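PDB 4JBM: interferon-inducible protein AIM2 from Mus musculus, which senses double-stranded DNA in the cytosol and starts inflammasome assembly, leading to pyroptosis; this chain is its DNA-binding HIN domain, captured on DNA. Local coordinates for residues R95-I100 with G114-Q119; G137-L142 with I172-G177; D156-T161 with S180-I185. One frame throughout, in Å; residues are numbered along the deposited sequence.

In the fold
The chain begins with an OB-fold sheet and runs through helix 88-95 toward a second OB fold, where all three contacts lie. Contact 1 closes a loop of 13 residues, which holds the rest of helix 100-103 after Ile100. It ties the segment after helix 88-95 to strand 111-123 and to the DNA. Contact 2 then closes a loop of 29 residues, pairing strand 137-144 with strand 171-175 in parallel. Contact 3, with 18 residues between its segments, starts inside the loop of contact 2 and ends beyond it, so the two cross. It pairs strand 157-160, a neighbour of strand 111-123, with strand 181-185. Leu160 touches Val141 and Leu174 of contact 2.

Contact 1. Residues R95-I100 with G114-Q119; sequences RETPRI and GLFKVQ. With nucleotides of chain D.
A DNA-phosphate site of the HIN domain forms where Thr97, in the connection between the two OB folds, meets Gly114, Leu115 and Phe116 on a strand of the second OB fold. Thr97 carries most of the contact. Its hydroxyl sits between protein and DNA. Leu115 N donates to Thr97 OG1 at 2.9 Å, with an angle of 155° at the hydrogen. Thr97 OG1 donates in turn to OP1 of DG2 of chain D at 2.7 Å. The main chain holds the same phosphate, because Thr97 N donates to OP2 of DG2 of chain D at 2.9 Å in a nearly straight bond. At chi1 -62° the hydroxyl stands beside the backbone N. One residue can therefore reach both non-bridging oxygens of the phosphate.

The methyl branch of Thr97 does a different job. CG2 lies over one face of the Phe116 ring, 3.8 Å from the ring centroid, in a CH-pi contact. The ring atoms nearest to it are CE1 and CZ. Gly114 has backbone angles that call for glycine, and Thr97 CG2 takes up the space where a side chain would start. The backbones come close here, with Thr97 CA 4.4 Å from Gly114 CA. Arg99 bends back on the same segment. Its NH2 donates to Thr97 O at 2.9 Å, with the oxygen close to the guanidinium plane. Arg99 also packs on another phosphate of the DNA, consistent with the electrostatic DNA binding of this domain.

The segment joins two short helices. Glu96 follows helix 88-95, and Arg99 is the N-cap residue of helix 100-103. Ile100 N is hydrogen-bonded to Asp134 OD2. Away from the Thr97 methyl, the Phe116 side chain touches Ile132 on strand 127-134 and Ile158 and Leu160 on strand 157-160, inside the OB-fold barrel.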
loop_
_atom_site.group_PDB
_atom_site.type_symbol
_atom_site.label_atom_id
_atom_site.label_comp_id
_atom_site.label_asym_id
_atom_site.label_seq_id
_atom_site.Cartn_x
_atom_site.Cartn_y
_atom_site.Cartn_z
ATOM N N ARG A 95 -6.966 4.852 6.062
ATOM C CA ARG A 95 -5.648 4.879 6.679
ATOM C C ARG A 95 -5.335 3.683 7.567
ATOM O O ARG A 95 -4.177 3.458 7.916
ATOM C CB ARG A 95 -5.474 6.170 7.490
ATOM C CG ARG A 95 -5.538 7.459 6.670
ATOM C CD ARG A 95 -4.343 7.590 5.732
ATOM N NE ARG A 95 -3.064 7.737 6.440
ATOM C CZ ARG A 95 -2.561 8.900 6.853
ATOM N NH1 ARG A 95 -3.225 10.032 6.649
ATOM N NH2 ARG A 95 -1.391 8.939 7.474
ATOM N N GLU A 96 -6.347 2.901 7.935
ATOM C CA GLU A 96 -6.096 1.871 8.938
ATOM C C GLU A 96 -5.561 0.573 8.319
ATOM O O GLU A 96 -5.790 0.277 7.143
ATOM C CB GLU A 96 -7.344 1.625 9.795
ATOM C CG GLU A 96 -8.458 0.850 9.114
ATOM C CD GLU A 96 -9.700 0.780 9.980
ATOM O OE1 GLU A 96 -9.720 1.450 11.035
ATOM O OE2 GLU A 96 -10.658 0.069 9.606
ATOM N N THR A 97 -4.782 -0.150 9.114
ATOM C CA THR A 97 -4.211 -1.432 8.731
ATOM C C THR A 97 -5.262 -2.528 8.893
ATOM O O THR A 97 -5.759 -2.754 9.996
ATOM C CB THR A 97 -3.016 -1.774 9.620
ATOM O OG1 THR A 97 -1.993 -0.775 9.457
ATOM C CG2 THR A 97 -2.471 -3.167 9.276
ATOM N N PRO A 98 -5.600 -3.218 7.796
ATOM C CA PRO A 98 -6.654 -4.238 7.841
ATOM C C PRO A 98 -6.278 -5.387 8.784
ATOM O O PRO A 98 -5.092 -5.680 8.943
ATOM C CB PRO A 98 -6.715 -4.738 6.390
ATOM C CG PRO A 98 -6.112 -3.622 5.557
ATOM C CD PRO A 98 -5.041 -3.052 6.440
ATOM N N ARG A 99 -7.274 -6.004 9.423
ATOM C CA ARG A 99 -7.041 -7.197 10.241
ATOM C C ARG A 99 -6.745 -8.415 9.339
ATOM O O ARG A 99 -7.107 -8.426 8.165
ATOM C CB ARG A 99 -8.245 -7.464 11.160
ATOM C CG ARG A 99 -8.485 -6.389 12.228
ATOM C CD ARG A 99 -7.252 -6.164 13.085
ATOM N NE ARG A 99 -6.420 -5.098 12.534
ATOM C CZ ARG A 99 -5.191 -4.816 12.941
ATOM N NH1 ARG A 99 -4.638 -5.504 13.938
ATOM N NH2 ARG A 99 -4.519 -3.835 12.356
ATOM N N ILE A 100 -6.029 -9.401 9.868
ATOM C CA ILE A 100 -5.698 -10.613 9.109
ATOM C C ILE A 100 -6.924 -11.448 8.691
ATOM O O ILE A 100 -7.013 -11.891 7.542
ATOM C CB ILE A 100 -4.700 -11.477 9.891
ATOM C CG1 ILE A 100 -3.371 -10.736 10.003
ATOM C CG2 ILE A 100 -4.476 -12.812 9.203
ATOM C CD1 ILE A 100 -2.365 -11.431 10.896
ATOM N N GLY A 114 -0.140 -1.220 5.224
ATOM C CA GLY A 114 -0.343 -1.310 6.657
ATOM C C GLY A 114 0.898 -1.622 7.466
ATOM O O GLY A 114 1.995 -1.786 6.924
ATOM N N LEU A 115 0.696 -1.738 8.774
ATOM C CA LEU A 115 1.772 -1.941 9.733
ATOM C C LEU A 115 1.510 -3.240 10.462
ATOM O O LEU A 115 0.460 -3.411 11.068
ATOM C CB LEU A 115 1.807 -0.777 10.740
ATOM C CG LEU A 115 2.932 -0.849 11.775
ATOM C CD1 LEU A 115 4.316 -0.678 11.115
ATOM C CD2 LEU A 115 2.714 0.175 12.892
ATOM N N PHE A 116 2.471 -4.156 10.427
ATOM C CA PHE A 116 2.221 -5.494 10.935
ATOM C C PHE A 116 3.289 -5.997 11.886
ATOM O O PHE A 116 4.475 -5.892 11.598
ATOM C CB PHE A 116 2.064 -6.482 9.770
ATOM C CG PHE A 116 0.962 -6.126 8.811
ATOM C CD1 PHE A 116 -0.343 -6.540 9.052
ATOM C CD2 PHE A 116 1.228 -5.400 7.664
ATOM C CE1 PHE A 116 -1.363 -6.245 8.159
ATOM C CE2 PHE A 116 0.209 -5.088 6.757
ATOM C CZ PHE A 116 -1.091 -5.508 7.010
ATOM N N LYS A 117 2.849 -6.556 13.011
ATOM C CA LYS A 117 3.745 -7.201 13.958
ATOM C C LYS A 117 4.183 -8.529 13.364
ATOM O O LYS A 117 3.354 -9.301 12.863
ATOM C CB LYS A 117 3.051 -7.471 15.299
ATOM C CG LYS A 117 2.657 -6.247 16.117
ATOM C CD LYS A 117 1.936 -6.679 17.382
ATOM C CE LYS A 117 0.567 -7.271 17.057
ATOM N NZ LYS A 117 -0.374 -6.300 16.409
ATOM N N VAL A 118 5.483 -8.785 13.416
ATOM C CA VAL A 118 6.037 -10.053 12.975
ATOM C C VAL A 118 6.549 -10.914 14.131
ATOM O O VAL A 118 7.317 -10.450 14.979
ATOM C CB VAL A 118 7.142 -9.853 11.912
ATOM C CG1 VAL A 118 8.008 -8.670 12.260
ATOM C CG2 VAL A 118 7.973 -11.126 11.740
ATOM N N GLN A 119 6.107 -12.171 14.149
ATOM C CA GLN A 119 6.566 -13.165 15.112
ATOM C C GLN A 119 7.723 -14.043 14.586
ATOM O O GLN A 119 8.650 -14.340 15.333
ATOM C CB GLN A 119 5.398 -14.056 15.552
ATOM C CG GLN A 119 4.570 -14.599 14.394
ATOM C CD GLN A 119 3.375 -15.414 14.843
ATOM O OE1 GLN A 119 3.051 -15.463 16.028
ATOM N NE2 GLN A 119 2.706 -16.053 13.891
ATOM P P DG D 2 -2.985 1.117 12.327
ATOM O OP1 DG D 2 -1.833 0.262 11.959
ATOM O OP2 DG D 2 -4.328 0.906 11.722
ATOM O "O5'" DG D 2 -3.169 0.994 13.907
ATOM C "C5'" DG D 2 -2.052 1.226 14.740
ATOM C "C4'" DG D 2 -2.403 0.878 16.172
ATOM O "O4'" DG D 2 -3.228 1.927 16.721
ATOM C "C3'" DG D 2 -3.176 -0.415 16.370
ATOM O "O3'" DG D 2 -2.665 -1.011 17.557
ATOM C "C2'" DG D 2 -4.637 0.027 16.461
ATOM C "C1'" DG D 2 -4.489 1.404 17.102
ATOM N N9 DG D 2 -5.477 2.415 16.718
ATOM C C8 DG D 2 -5.868 2.805 15.461
ATOM N N7 DG D 2 -6.769 3.754 15.463
ATOM C C5 DG D 2 -6.986 4.015 16.823
ATOM C C6 DG D 2 -7.865 4.936 17.470
ATOM O O6 DG D 2 -8.640 5.737 16.943
ATOM N N1 DG D 2 -7.783 4.883 18.862
ATOM C C2 DG D 2 -6.969 4.005 19.526
ATOM N N2 DG D 2 -7.048 4.102 20.848
ATOM N N3 DG D 2 -6.139 3.134 18.953
ATOM C C4 DG D 2 -6.204 3.192 17.599
ATOM O "O5'" DG D 1 -2.187 7.059 10.406
ATOM C "C5'" DG D 1 -2.993 5.890 10.357
ATOM C "C4'" DG D 1 -2.532 4.894 11.397
ATOM O "O4'" DG D 1 -2.664 5.478 12.717
ATOM C "C3'" DG D 1 -3.307 3.593 11.467
ATOM O "O3'" DG D 1 -2.497 2.638 12.112
ATOM C "C2'" DG D 1 -4.477 4.013 12.348
ATOM C "C1'" DG D 1 -3.766 4.872 13.394
ATOM N N9 DG D 1 -4.623 5.918 13.979
ATOM C C8 DG D 1 -5.475 6.780 13.332
ATOM N N7 DG D 1 -6.110 7.611 14.125
ATOM C C5 DG D 1 -5.668 7.264 15.390
ATOM C C6 DG D 1 -6.000 7.794 16.660
ATOM O O6 DG D 1 -6.769 8.715 16.906
ATOM N N1 DG D 1 -5.340 7.158 17.711
ATOM C C2 DG D 1 -4.443 6.137 17.516
ATOM N N2 DG D 1 -3.881 5.633 18.619
ATOM N N3 DG D 1 -4.122 5.632 16.330
ATOM C C4 DG D 1 -4.758 6.234 15.313
#

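Contact 2. Residues G137-L142 with I172-G177; sequences GTMEVL and IQLKSG
Met139 and Leu174 cross at about a right angle on one side of a parallel strand pair, while Glu140 and Gln173 meet obliquely on the other side of the pair. Met139 has an extended side chain that runs across to the neighbouring strand. Its CE ends 3.7 Å from Leu174 CD2. The same methyl lies 3.6 Å from Ile172 O, so it rests partly on the backbone. SD of Met139 passes close to Leu174 CG. Val141 adds to this apolar group, with its CG2 3.9 Å from Leu174 CB.

The polar pair is looser. Gln173 NE2 donates to Glu140 OE1 at 3.0 Å, but the bond is weak, with an angle of only 128° at the hydrogen. The carboxylate and amide planes are turned 65° from each other. Gln173 reaches Glu140 with CG anti to its carbonyl carbon, beside the backbone N (chi1 -48°), and an extended next bond. The amide oxygen, OE1, faces Leu142 CD2 at 3.7 Å.

Backbone bonds fix the parallel register. Leu174 N donates to Glu140 O at 2.8 Å, and Ser176 N donates to Leu142 O at 2.8 Å. Leu142 O is held twice by Ser176, because Ser176 OG also approaches it, in the carbonyl plane, on a lone pair. Ser176 OG is also bonded to Leu144 N. A water spans the start of the pair, donating to Ile172 O and accepting weakly from Glu140 N.

Parallel pairing of these two strands closes the barrel of an OB fold. Strand 127-134 lies beside strand 137-144, and strand 163-168 flanks strand 171-175. Helix 100-103 covers Met139 and Leu174 through Ile100 and Leu103.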
loop_
_atom_site.group_PDB
_atom_site.type_symbol
_atom_site.label_atom_id
_atom_site.label_comp_id
_atom_site.label_asym_id
_atom_site.label_seq_id
_atom_site.Cartn_x
_atom_site.Cartn_y
_atom_site.Cartn_z
ATOM N N GLY A 137 -5.756 -13.725 13.849
ATOM C CA GLY A 137 -5.120 -14.848 13.193
ATOM C C GLY A 137 -3.658 -14.613 12.874
ATOM O O GLY A 137 -3.066 -13.618 13.300
ATOM N N THR A 138 -3.068 -15.556 12.147
ATOM C CA THR A 138 -1.688 -15.448 11.699
ATOM C C THR A 138 -1.669 -15.482 10.181
ATOM O O THR A 138 -2.600 -15.991 9.547
ATOM C CB THR A 138 -0.812 -16.590 12.236
ATOM O OG1 THR A 138 -1.355 -17.848 11.809
ATOM C CG2 THR A 138 -0.765 -16.546 13.758
ATOM N N MET A 139 -0.605 -14.947 9.598
ATOM C CA MET A 139 -0.511 -14.897 8.148
ATOM C C MET A 139 0.944 -14.808 7.740
ATOM O O MET A 139 1.816 -14.637 8.583
ATOM C CB MET A 139 -1.299 -13.693 7.619
ATOM C CG MET A 139 -1.742 -13.795 6.172
ATOM S SD MET A 139 -2.583 -12.285 5.665
ATOM C CE MET A 139 -3.083 -12.766 4.006
ATOM N N GLU A 140 1.213 -14.971 6.451
ATOM C CA GLU A 140 2.585 -14.924 5.973
ATOM C C GLU A 140 2.762 -13.824 4.929
ATOM O O GLU A 140 1.868 -13.554 4.127
ATOM C CB GLU A 140 3.003 -16.297 5.457
ATOM C CG GLU A 140 2.905 -17.377 6.529
ATOM C CD GLU A 140 3.566 -18.681 6.118
ATOM O OE1 GLU A 140 3.252 -19.189 5.021
ATOM O OE2 GLU A 140 4.397 -19.199 6.894
ATOM N N VAL A 141 3.907 -13.159 4.972
ATOM C CA VAL A 141 4.157 -12.067 4.054
ATOM C C VAL A 141 5.384 -12.420 3.276
ATOM O O VAL A 141 6.470 -12.542 3.837
ATOM C CB VAL A 141 4.378 -10.736 4.788
ATOM C CG1 VAL A 141 4.820 -9.657 3.807
ATOM C CG2 VAL A 141 3.112 -10.327 5.484
ATOM N N LEU A 142 5.192 -12.600 1.976
ATOM C CA LEU A 142 6.241 -13.090 1.103
ATOM C C LEU A 142 6.946 -11.940 0.405
ATOM O O LEU A 142 6.360 -11.263 -0.430
ATOM C CB LEU A 142 5.626 -14.050 0.084
ATOM C CG LEU A 142 6.444 -14.665 -1.051
ATOM C CD1 LEU A 142 7.623 -15.445 -0.508
ATOM C CD2 LEU A 142 5.527 -15.569 -1.854
ATOM N N ILE A 172 -3.252 -18.522 1.975
ATOM C CA ILE A 172 -3.362 -17.178 1.427
ATOM C C ILE A 172 -2.381 -16.289 2.177
ATOM O O ILE A 172 -2.411 -16.216 3.405
ATOM C CB ILE A 172 -4.787 -16.620 1.570
ATOM C CG1 ILE A 172 -5.816 -17.742 1.417
ATOM C CG2 ILE A 172 -5.032 -15.512 0.562
ATOM C CD1 ILE A 172 -7.243 -17.299 1.620
ATOM N N GLN A 173 -1.505 -15.620 1.438
ATOM C CA GLN A 173 -0.430 -14.848 2.038
ATOM C C GLN A 173 -0.488 -13.423 1.526
ATOM O O GLN A 173 -1.392 -13.060 0.781
ATOM C CB GLN A 173 0.929 -15.442 1.649
ATOM C CG GLN A 173 1.052 -16.953 1.812
ATOM C CD GLN A 173 2.408 -17.483 1.364
ATOM O OE1 GLN A 173 2.975 -17.020 0.374
ATOM N NE2 GLN A 173 2.941 -18.441 2.113
ATOM N N LEU A 174 0.494 -12.625 1.917
ATOM C CA LEU A 174 0.654 -11.297 1.352
ATOM C C LEU A 174 1.950 -11.345 0.573
ATOM O O LEU A 174 2.978 -11.798 1.075
ATOM C CB LEU A 174 0.686 -10.217 2.444
ATOM C CG LEU A 174 -0.601 -10.101 3.256
ATOM C CD1 LEU A 174 -0.479 -9.051 4.350
ATOM C CD2 LEU A 174 -1.753 -9.761 2.332
ATOM N N LYS A 175 1.893 -10.876 -0.664
ATOM C CA LYS A 175 3.016 -10.996 -1.578
ATOM C C LYS A 175 3.512 -9.626 -1.989
ATOM O O LYS A 175 2.721 -8.742 -2.286
ATOM C CB LYS A 175 2.590 -11.809 -2.816
ATOM C CG LYS A 175 3.683 -12.041 -3.860
ATOM C CD LYS A 175 3.300 -13.145 -4.855
ATOM C CE LYS A 175 4.044 -12.995 -6.182
ATOM N NZ LYS A 175 3.748 -14.103 -7.140
ATOM N N SER A 176 4.828 -9.451 -1.960
ATOM C CA SER A 176 5.466 -8.284 -2.542
ATOM C C SER A 176 5.382 -8.369 -4.058
ATOM O O SER A 176 5.503 -9.452 -4.635
ATOM C CB SER A 176 6.935 -8.218 -2.144
ATOM O OG SER A 176 7.626 -9.380 -2.572
ATOM N N GLY A 177 5.200 -7.225 -4.702
ATOM C CA GLY A 177 5.270 -7.167 -6.148
ATOM C C GLY A 177 6.464 -6.315 -6.528
ATOM O O GLY A 177 7.199 -5.849 -5.651
HETATM O O HOH W 1 -0.489 -17.330 5.304
#

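Contact 3. Residues D156-T161 with S180-I185; sequences DKIRLT and SFFKVI
Ile158, Leu160, Phe182 and Val184 share one face of an antiparallel strand pair in the second OB fold, and Lys157, Arg159, Thr161, Phe181, Lys183 and Ile185 share the other. Paired backbone bonds join Lys157 with Ile185, Arg159 with Lys183, and Thr161 with Phe181.

On the first face, Phe182 is the main partner. Its CG lies anti to the backbone N (chi1 174°), and the ring reaches over to the facing strand. Ile158 CG2 is 3.5 Å from Phe182 CZ. Ile158 puts CG1 between its backbone N and carbonyl carbon (chi1 54°), which leaves CG2 beside the N and turned to the ring. Leu160 runs alongside Phe182, with CD1 4.0 Å from CD1 of the ring. Tyr130 on strand 127-134 meets the same ring.

On the second face, Arg159 and Lys183 lie side by side and point the same way. Lys183 CD sits over one face of the Arg159 guanidinium, offset toward its rim, and is 3.5 Å from NH2. Phe181 sits at the edge of that group, its CE1 3.6 Å from Arg159 NH2, with ring and guanidinium planes 41° apart. The ring of Phe15 packs edge-to-face with Phe181. Thr161 CB meets Phe181 CB at 3.7 Å. At the far end, Ile185 CG1 is 4.1 Å from Arg159 CB.

Two like charges lie near each other, Arg159 NH1 4.5 Å from Lys183 NZ. The nearest DNA atom is about 7 Å from the nearest atom of this contact. A bend at chi3 lays the Arg159 guanidinium against Lys183 CD, and the contact buries Arg159 NE, which has no hydrogen-bond partner in the model.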
loop_
_atom_site.group_PDB
_atom_site.type_symbol
_atom_site.label_atom_id
_atom_site.label_comp_id
_atom_site.label_asym_id
_atom_site.label_seq_id
_atom_site.Cartn_x
_atom_site.Cartn_y
_atom_site.Cartn_z
ATOM N N ASP A 156 9.672 -6.956 15.994
ATOM C CA ASP A 156 9.668 -5.777 15.151
ATOM C C ASP A 156 8.376 -5.707 14.350
ATOM O O ASP A 156 7.508 -6.572 14.452
ATOM C CB ASP A 156 10.864 -5.777 14.194
ATOM C CG ASP A 156 12.195 -5.624 14.913
ATOM O OD1 ASP A 156 12.227 -4.966 15.975
ATOM O OD2 ASP A 156 13.209 -6.141 14.395
ATOM N N LYS A 157 8.268 -4.675 13.533
ATOM C CA LYS A 157 7.123 -4.523 12.666
ATOM C C LYS A 157 7.601 -4.298 11.245
ATOM O O LYS A 157 8.730 -3.854 11.016
ATOM C CB LYS A 157 6.241 -3.357 13.118
ATOM C CG LYS A 157 5.652 -3.496 14.522
ATOM C CD LYS A 157 4.729 -2.312 14.823
ATOM C CE LYS A 157 4.083 -2.430 16.185
ATOM N NZ LYS A 157 5.024 -2.017 17.242
ATOM N N ILE A 158 6.744 -4.648 10.296
ATOM C CA ILE A 158 6.984 -4.363 8.896
ATOM C C ILE A 158 5.880 -3.454 8.383
ATOM O O ILE A 158 4.694 -3.691 8.627
ATOM C CB ILE A 158 7.081 -5.649 8.052
ATOM C CG1 ILE A 158 5.853 -6.528 8.256
ATOM C CG2 ILE A 158 8.314 -6.419 8.433
ATOM C CD1 ILE A 158 5.945 -7.877 7.521
ATOM N N ARG A 159 6.276 -2.384 7.714
ATOM C CA ARG A 159 5.338 -1.481 7.062
ATOM C C ARG A 159 5.324 -1.839 5.582
ATOM O O ARG A 159 6.343 -1.712 4.890
ATOM C CB ARG A 159 5.738 -0.026 7.300
ATOM C CG ARG A 159 4.664 1.018 7.008
ATOM C CD ARG A 159 5.342 2.365 6.981
ATOM N NE ARG A 159 6.199 2.460 5.801
ATOM C CZ ARG A 159 7.066 3.436 5.561
ATOM N NH1 ARG A 159 7.252 4.407 6.437
ATOM N NH2 ARG A 159 7.785 3.412 4.451
ATOM N N LEU A 160 4.164 -2.317 5.136
ATOM C CA LEU A 160 3.918 -2.765 3.771
ATOM C C LEU A 160 3.204 -1.675 2.981
ATOM O O LEU A 160 2.239 -1.079 3.468
ATOM C CB LEU A 160 3.034 -4.020 3.784
ATOM C CG LEU A 160 3.632 -5.414 4.008
ATOM C CD1 LEU A 160 4.657 -5.409 5.108
ATOM C CD2 LEU A 160 2.533 -6.412 4.323
ATOM N N THR A 161 3.683 -1.410 1.772
ATOM C CA THR A 161 2.987 -0.513 0.849
ATOM C C THR A 161 2.781 -1.211 -0.502
ATOM O O THR A 161 3.749 -1.664 -1.122
ATOM C CB THR A 161 3.755 0.808 0.651
ATOM O OG1 THR A 161 4.189 1.315 1.921
ATOM C CG2 THR A 161 2.881 1.841 -0.040
ATOM N N SER A 180 6.092 -2.821 -5.064
ATOM C CA SER A 180 5.777 -2.743 -3.643
ATOM C C SER A 180 6.872 -1.969 -2.925
ATOM O O SER A 180 8.011 -1.913 -3.387
ATOM C CB SER A 180 5.634 -4.138 -3.024
ATOM O OG SER A 180 4.671 -4.901 -3.720
ATOM N N PHE A 181 6.521 -1.362 -1.803
ATOM C CA PHE A 181 7.501 -0.782 -0.906
ATOM C C PHE A 181 7.459 -1.590 0.394
ATOM O O PHE A 181 6.385 -1.983 0.855
ATOM C CB PHE A 181 7.179 0.687 -0.640
ATOM C CG PHE A 181 8.343 1.474 -0.123
ATOM C CD1 PHE A 181 8.699 1.414 1.214
ATOM C CD2 PHE A 181 9.066 2.287 -0.971
ATOM C CE1 PHE A 181 9.762 2.146 1.696
ATOM C CE2 PHE A 181 10.135 3.018 -0.502
ATOM C CZ PHE A 181 10.484 2.948 0.837
ATOM N N PHE A 182 8.618 -1.819 0.998
ATOM C CA PHE A 182 8.695 -2.600 2.222
ATOM C C PHE A 182 9.655 -1.905 3.165
ATOM O O PHE A 182 10.721 -1.464 2.742
ATOM C CB PHE A 182 9.189 -4.015 1.910
ATOM C CG PHE A 182 9.441 -4.867 3.125
ATOM C CD1 PHE A 182 8.411 -5.589 3.695
ATOM C CD2 PHE A 182 10.712 -4.967 3.675
ATOM C CE1 PHE A 182 8.631 -6.384 4.799
ATOM C CE2 PHE A 182 10.941 -5.762 4.785
ATOM C CZ PHE A 182 9.898 -6.473 5.345
ATOM N N LYS A 183 9.281 -1.802 4.436
ATOM C CA LYS A 183 10.161 -1.181 5.425
ATOM C C LYS A 183 10.119 -1.912 6.760
ATOM O O LYS A 183 9.067 -2.341 7.208
ATOM C CB LYS A 183 9.787 0.288 5.637
ATOM C CG LYS A 183 10.776 1.049 6.513
ATOM C CD LYS A 183 10.468 2.541 6.585
ATOM C CE LYS A 183 11.681 3.316 7.085
ATOM N NZ LYS A 183 11.769 4.672 6.479
ATOM N N VAL A 184 11.269 -2.040 7.409
ATOM C CA VAL A 184 11.308 -2.659 8.725
ATOM C C VAL A 184 11.273 -1.568 9.784
ATOM O O VAL A 184 12.102 -0.649 9.771
ATOM C CB VAL A 184 12.556 -3.547 8.919
ATOM C CG1 VAL A 184 12.760 -3.858 10.390
ATOM C CG2 VAL A 184 12.419 -4.829 8.124
ATOM N N ILE A 185 10.303 -1.672 10.691
ATOM C CA ILE A 185 10.172 -0.735 11.798
ATOM C C ILE A 185 10.624 -1.460 13.052
ATOM O O ILE A 185 9.939 -2.355 13.541
ATOM C CB ILE A 185 8.718 -0.253 11.987
ATOM C CG1 ILE A 185 8.115 0.191 10.649
ATOM C CG2 ILE A 185 8.668 0.887 12.993
ATOM C CD1 ILE A 185 8.697 1.486 10.108
#